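Local atomic coordinates of FACT-Spt16 (Cicer arietinum, PDB entry 5CE6), a protein that probably binds histones H3-H4 through its N-terminal domain, as the Spt16 subunit of the histone chaperone complex FACT, which acts in transcription. Residues K373-G378 and L388-K393; K334-V339 and F404-G409; G341-G346 and Q396-G401. All blocks are in the same frame, centred on the assembly; numbering follows the deposited sequence.

All three contacts lie in the half of the chain that belongs to the metallopeptidase M24 family, on the same side of the chain's centre. Helix 323-342 and strand 403-414 meet in interaction 2. Interaction 3 joins the end of that helix to the loop entering the strand, and interaction 1 falls between these segments in sequence, pairing strand 376-378 with the loop that follows it. The centres of interactions 1 and 2 are about 10 Å apart, and backbone hydrogen bonds between strands 376-378 and 403-414, neighbours in one antiparallel sheet, connect them. The centre of interaction 3 is about 13 Å from that of interaction 1 and about 14 Å from that of interaction 2; Leu343 reaches Ile390, Phe404 and Val406, giving the three a common apolar core.

Interaction 1 (K373-G378 and L388-K393)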
# COMPACT_ATOMS: atom_id res chain seq x y z
N LYS A 373 -2.16 16.29 5.84
CA LYS A 373 -3.23 16.61 4.90
C LYS A 373 -3.98 15.35 4.48
O LYS A 373 -5.04 15.43 3.86
CB LYS A 373 -2.69 17.33 3.66
CG LYS A 373 -2.01 18.66 3.96
CD LYS A 373 -2.93 19.60 4.74
CE LYS A 373 -2.23 20.93 5.02
NZ LYS A 373 -2.99 21.78 5.98
N SER A 374 -3.42 14.19 4.80
CA SER A 374 -4.08 12.91 4.55
C SER A 374 -4.19 12.16 5.87
O SER A 374 -3.35 12.34 6.77
CB SER A 374 -3.27 12.10 3.54
OG SER A 374 -3.76 10.78 3.40
N ALA A 375 -5.23 11.34 6.00
CA ALA A 375 -5.37 10.45 7.15
C ALA A 375 -5.11 9.00 6.73
O ALA A 375 -5.42 8.06 7.47
CB ALA A 375 -6.76 10.59 7.78
N GLY A 376 -4.54 8.81 5.55
CA GLY A 376 -4.16 7.48 5.12
C GLY A 376 -4.70 7.11 3.75
O GLY A 376 -5.19 7.97 3.02
N THR A 377 -4.61 5.83 3.41
CA THR A 377 -5.03 5.35 2.08
C THR A 377 -5.62 3.96 2.17
O THR A 377 -5.47 3.27 3.17
CB THR A 377 -3.86 5.26 1.08
OG1 THR A 377 -2.97 4.21 1.46
CG2 THR A 377 -3.09 6.57 0.99
N GLY A 378 -6.24 3.51 1.08
CA GLY A 378 -6.52 2.10 0.96
C GLY A 378 -5.22 1.31 0.96
O GLY A 378 -4.16 1.85 0.66
N LEU A 388 -7.86 5.81 -3.00
CA LEU A 388 -8.59 5.80 -1.74
C LEU A 388 -7.86 6.59 -0.67
O LEU A 388 -7.80 6.16 0.49
CB LEU A 388 -8.81 4.36 -1.25
CG LEU A 388 -9.80 3.50 -2.04
CD1 LEU A 388 -9.91 2.13 -1.38
CD2 LEU A 388 -11.16 4.17 -2.08
N ASN A 389 -7.29 7.73 -1.04
CA ASN A 389 -6.64 8.59 -0.06
C ASN A 389 -7.68 9.27 0.82
O ASN A 389 -8.60 9.93 0.34
CB ASN A 389 -5.76 9.62 -0.79
CG ASN A 389 -4.82 10.35 0.14
OD1 ASN A 389 -5.24 10.96 1.12
ND2 ASN A 389 -3.52 10.31 -0.18
N ILE A 390 -7.55 9.09 2.13
CA ILE A 390 -8.48 9.71 3.07
C ILE A 390 -8.06 11.16 3.25
O ILE A 390 -7.23 11.48 4.10
CB ILE A 390 -8.49 8.99 4.44
CG1 ILE A 390 -8.72 7.49 4.25
CG2 ILE A 390 -9.58 9.57 5.36
CD1 ILE A 390 -8.34 6.66 5.46
N ASN A 391 -8.63 12.03 2.42
CA ASN A 391 -8.35 13.46 2.52
C ASN A 391 -9.60 14.28 2.22
O ASN A 391 -10.62 13.74 1.81
CB ASN A 391 -7.16 13.86 1.62
CG ASN A 391 -7.45 13.70 0.13
OD1 ASN A 391 -8.39 14.28 -0.41
ND2 ASN A 391 -6.62 12.93 -0.55
N ALA A 392 -9.52 15.60 2.43
CA ALA A 392 -10.68 16.48 2.29
C ALA A 392 -11.27 16.58 0.88
O ALA A 392 -12.41 17.02 0.72
CB ALA A 392 -10.34 17.88 2.82
N LYS A 393 -10.51 16.17 -0.12
CA LYS A 393 -10.96 16.30 -1.50
C LYS A 393 -11.49 14.99 -2.08
O LYS A 393 -11.98 14.96 -3.22
CB LYS A 393 -9.84 16.85 -2.39
O HOH W 1 -7.13 17.13 3.13
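Asn389 OD1 takes two donors: the hydroxyl of Ser374, with OG 2.7 Å from that OD1, and, more weakly, ND2 of Asn391. The Ser374 hydroxyl comes in 35° off the plane of the amide. The same OG also accepts a nearly straight bond from Gly376 N at 3.0 Å, closing an ST turn. Asn389 carries its CG anti to the backbone N (chi1 -167°), and this swings the amide over to the serine. Alongside, the two backbones run almost antiparallel. Ala375 N donates to Ile390 O at 2.8 Å, straight at 175°, and Ile390 N returns a bond of 2.8 Å to Gly376 O. This pairing brings the irregular loop 388-393 alongside strand 376-378, an edge strand of the four-stranded antiparallel sheet in the M24-type domain; on its other side Ala375 and Thr377 are bonded to Ser407 and Asn405 of strand 403-414. Ile390 turns inward, its CG2 3.9 Å from Ala375 CB and its CD1 lying over the backbone of Ala375 and Gly376. Tyr353 and Val339, from two helices, cover the same two side chains. At one end Gly378 N makes a weak bond to Leu388 O. At the other, a water accepts from Ala392 N and donates to Lys373 O, 2.8 Å away.

Interaction 2 (K334-V339 and F404-G409); sequences KAQEAV and FNVSLG. With ACT (acetate ion), chain C.
Gln336 reaches from the helix to the strand beside it. Its CB lies 4.3 Å from Leu408 CD2, the methyl that also approaches the glutamine's own backbone N. CG, anti to that N (chi1 -166°), passes 4.1 Å from Val406 CG1, the two side chains crossing at a slant. The chain then bends at chi2, carrying the amide to the strand backbone, where NE2 makes a long, weak bond of 3.4 Å to Val406 O, although the N-H points well at 162°. NE2 also donates to Asp431, and OE1 takes a bond from Lys449, so both ends of this buried amide have partners. Here helix 323-342 packs on one face of the antiparallel sheet of the M24-type domain, with 8.7 Å between the axes of helix 334-339 and strand 404-409 and their directions 151° apart. Val406 and Leu408, alternate residues of the strand, both turn to the helix. Val339 CG1 meets Val406 CG1 at 3.8 Å, while Leu408 CD2 sits 3.7 Å from Ala335 CB. Val359 and Ala356 of helix 349-363 also touch Ala335 and Val339 respectively.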
# COMPACT_ATOMS: atom_id res chain seq x y z
N LYS A 334 -7.40 11.08 19.57
CA LYS A 334 -8.84 11.31 19.46
C LYS A 334 -9.21 11.56 18.00
O LYS A 334 -10.25 11.10 17.52
CB LYS A 334 -9.24 12.48 20.37
CG LYS A 334 -10.72 12.79 20.42
CD LYS A 334 -10.95 13.92 21.43
CE LYS A 334 -12.40 14.39 21.45
NZ LYS A 334 -12.59 15.43 22.50
N ALA A 335 -8.34 12.28 17.29
CA ALA A 335 -8.58 12.55 15.87
C ALA A 335 -8.49 11.28 15.03
O ALA A 335 -9.30 11.07 14.13
CB ALA A 335 -7.61 13.61 15.36
N GLN A 336 -7.48 10.45 15.31
CA GLN A 336 -7.34 9.20 14.57
C GLN A 336 -8.53 8.29 14.81
O GLN A 336 -9.03 7.65 13.88
CB GLN A 336 -6.05 8.47 14.97
CG GLN A 336 -5.67 7.33 13.97
CD GLN A 336 -5.24 6.04 14.65
OE1 GLN A 336 -5.43 5.87 15.85
NE2 GLN A 336 -4.65 5.13 13.88
N GLU A 337 -8.98 8.22 16.06
CA GLU A 337 -10.15 7.40 16.39
C GLU A 337 -11.39 7.93 15.68
O GLU A 337 -12.29 7.15 15.33
CB GLU A 337 -10.41 7.40 17.90
CG GLU A 337 -9.37 6.66 18.73
CD GLU A 337 -9.49 6.99 20.23
OE1 GLU A 337 -9.98 8.09 20.58
OE2 GLU A 337 -9.08 6.14 21.04
N ALA A 338 -11.46 9.24 15.47
CA ALA A 338 -12.60 9.85 14.79
C ALA A 338 -12.63 9.48 13.31
O ALA A 338 -13.70 9.26 12.74
CB ALA A 338 -12.62 11.38 14.98
N VAL A 339 -11.45 9.40 12.69
CA VAL A 339 -11.38 8.93 11.32
C VAL A 339 -11.87 7.50 11.24
O VAL A 339 -12.71 7.17 10.40
CB VAL A 339 -9.95 9.02 10.75
CG1 VAL A 339 -9.91 8.47 9.33
CG2 VAL A 339 -9.49 10.46 10.75
N PHE A 404 -8.19 -0.08 4.98
CA PHE A 404 -7.47 1.19 5.07
C PHE A 404 -6.27 1.15 6.01
O PHE A 404 -6.33 0.53 7.08
CB PHE A 404 -8.41 2.32 5.54
CG PHE A 404 -9.45 2.70 4.53
CD1 PHE A 404 -9.14 3.57 3.49
CD2 PHE A 404 -10.74 2.19 4.62
CE1 PHE A 404 -10.11 3.92 2.54
CE2 PHE A 404 -11.71 2.54 3.68
CZ PHE A 404 -11.39 3.40 2.65
N ASN A 405 -5.19 1.81 5.59
CA ASN A 405 -4.11 2.21 6.48
C ASN A 405 -4.48 3.61 6.94
O ASN A 405 -4.31 4.56 6.19
CB ASN A 405 -2.77 2.22 5.68
CG ASN A 405 -1.61 2.82 6.47
OD1 ASN A 405 -1.63 2.87 7.70
ND2 ASN A 405 -0.57 3.26 5.75
N VAL A 406 -5.07 3.70 8.13
CA VAL A 406 -5.46 4.98 8.70
C VAL A 406 -4.27 5.51 9.46
O VAL A 406 -3.96 5.05 10.56
CB VAL A 406 -6.68 4.84 9.64
CG1 VAL A 406 -7.06 6.19 10.23
CG2 VAL A 406 -7.86 4.24 8.88
N SER A 407 -3.60 6.49 8.85
CA SER A 407 -2.30 6.95 9.31
C SER A 407 -2.40 8.46 9.37
O SER A 407 -2.56 9.13 8.35
CB SER A 407 -1.21 6.48 8.33
OG SER A 407 0.09 6.96 8.68
N LEU A 408 -2.35 8.99 10.59
CA LEU A 408 -2.61 10.40 10.82
C LEU A 408 -1.53 10.97 11.74
O LEU A 408 -1.12 10.33 12.71
CB LEU A 408 -4.00 10.54 11.48
CG LEU A 408 -4.49 11.97 11.68
CD1 LEU A 408 -4.84 12.61 10.34
CD2 LEU A 408 -5.70 12.00 12.62
N GLY A 409 -1.06 12.17 11.41
CA GLY A 409 0.00 12.76 12.20
C GLY A 409 -0.08 14.25 12.41
O GLY A 409 -0.92 14.95 11.84
C ACT C . 0.17 10.13 6.20
O ACT C . -1.07 9.94 6.05
OXT ACT C . 0.70 9.63 7.22
CH3 ACT C . 0.97 10.90 5.19

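Interaction 3 (G341-G346 and Q396-G401); sequences GSLKPG and QIVKEG
Where Pro345 and Lys399 come nearest, the two backbones run roughly at right angles (101°), and Gly346 N donates to Val398 O at 2.9 Å, nearly straight at 165°. The same oxygen receives a CA-H...O contact from Pro345 CA at 3.3 Å. Val398 makes the largest contribution of any residue. Its CB stands 3.3 Å from Lys344 O and CG1 lies against the same carbonyl, while CG2, anti to its own carbonyl carbon, turns to Leu343 and comes within 3.8 Å of Leu343 CD2. The leucine and valine side chains cross at about a right angle. Cutting Val398 back to an alanine removes both methyls, which would probably open a gap beside Leu343 CD2 and leave the Lys344 carbonyl with only CB against it from this side chain. Ile397 works from the neighbouring position, its CG2 3.6 Å from Gly346 CA and its CD1 near Gly346 O. Ile435 of strand 424-435 touches Leu343, Pro345 and Val398. Leu343 is the centre of an inverse gamma turn, which bends the chain sharply as it leaves helix 323-342. The arrangement is a loop-to-loop junction in the M24-type domain, joining the linker between helices 323-342 and 349-363 to the segment that leads into strand 403-414.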
# COMPACT_ATOMS: atom_id res chain seq x y z
N GLY A 341 -13.78 5.85 13.26
CA GLY A 341 -15.20 5.78 13.55
C GLY A 341 -16.08 6.29 12.42
O GLY A 341 -17.27 5.98 12.38
N SER A 342 -15.50 7.07 11.52
CA SER A 342 -16.25 7.62 10.40
C SER A 342 -16.14 6.78 9.14
O SER A 342 -16.86 7.02 8.17
CB SER A 342 -15.80 9.05 10.10
OG SER A 342 -16.12 9.93 11.16
N LEU A 343 -15.23 5.81 9.14
CA LEU A 343 -15.08 4.94 7.97
C LEU A 343 -16.10 3.80 8.02
O LEU A 343 -15.81 2.71 8.51
CB LEU A 343 -13.65 4.41 7.86
CG LEU A 343 -12.65 5.50 7.47
CD1 LEU A 343 -11.23 5.01 7.65
CD2 LEU A 343 -12.88 5.94 6.02
N LYS A 344 -17.30 4.10 7.54
CA LYS A 344 -18.42 3.17 7.58
C LYS A 344 -19.05 3.19 6.21
O LYS A 344 -19.03 4.22 5.54
CB LYS A 344 -19.46 3.62 8.61
CG LYS A 344 -18.96 3.71 10.04
CD LYS A 344 -18.75 2.34 10.65
CE LYS A 344 -18.11 2.43 12.03
NZ LYS A 344 -18.87 3.31 12.95
N PRO A 345 -19.60 2.04 5.77
CA PRO A 345 -20.20 2.00 4.44
C PRO A 345 -21.21 3.13 4.21
O PRO A 345 -22.08 3.38 5.06
CB PRO A 345 -20.90 0.63 4.42
CG PRO A 345 -20.03 -0.21 5.32
CD PRO A 345 -19.64 0.73 6.44
N GLY A 346 -21.06 3.83 3.09
CA GLY A 346 -21.99 4.88 2.73
C GLY A 346 -21.46 6.27 3.05
O GLY A 346 -22.03 7.26 2.60
N GLN A 396 -15.05 9.82 -2.52
CA GLN A 396 -15.32 8.40 -2.75
C GLN A 396 -16.09 7.85 -1.56
O GLN A 396 -15.85 8.26 -0.42
CB GLN A 396 -14.01 7.64 -2.91
CG GLN A 396 -14.16 6.18 -3.31
CD GLN A 396 -14.56 6.02 -4.76
OE1 GLN A 396 -13.74 5.68 -5.61
NE2 GLN A 396 -15.84 6.26 -5.06
N ILE A 397 -17.01 6.93 -1.83
CA ILE A 397 -17.86 6.37 -0.78
C ILE A 397 -17.29 5.06 -0.22
O ILE A 397 -16.90 4.18 -0.98
CB ILE A 397 -19.28 6.11 -1.31
CG1 ILE A 397 -19.92 7.43 -1.73
CG2 ILE A 397 -20.13 5.42 -0.26
CD1 ILE A 397 -20.26 8.33 -0.58
N VAL A 398 -17.23 4.96 1.10
CA VAL A 398 -16.73 3.75 1.76
C VAL A 398 -17.65 2.59 1.42
O VAL A 398 -18.88 2.74 1.46
CB VAL A 398 -16.67 3.94 3.29
CG1 VAL A 398 -16.27 2.65 3.99
CG2 VAL A 398 -15.70 5.06 3.65
N LYS A 399 -17.06 1.46 1.06
CA LYS A 399 -17.81 0.24 0.77
C LYS A 399 -17.29 -0.92 1.62
O LYS A 399 -16.11 -0.98 1.96
CB LYS A 399 -17.68 -0.13 -0.71
CG LYS A 399 -18.25 0.89 -1.69
CD LYS A 399 -19.72 1.15 -1.43
CE LYS A 399 -20.29 2.18 -2.41
NZ LYS A 399 -21.74 2.48 -2.17
N GLU A 400 -18.20 -1.83 1.97
CA GLU A 400 -17.83 -3.09 2.60
C GLU A 400 -16.69 -3.77 1.83
O GLU A 400 -16.70 -3.83 0.59
CB GLU A 400 -19.06 -4.01 2.62
CG GLU A 400 -18.81 -5.43 3.07
CD GLU A 400 -20.08 -6.26 3.06
OE1 GLU A 400 -21.18 -5.69 2.87
OE2 GLU A 400 -19.98 -7.49 3.25
N GLY A 401 -15.70 -4.26 2.57
CA GLY A 401 -14.58 -4.95 1.95
C GLY A 401 -13.37 -4.08 1.68
O GLY A 401 -12.30 -4.59 1.36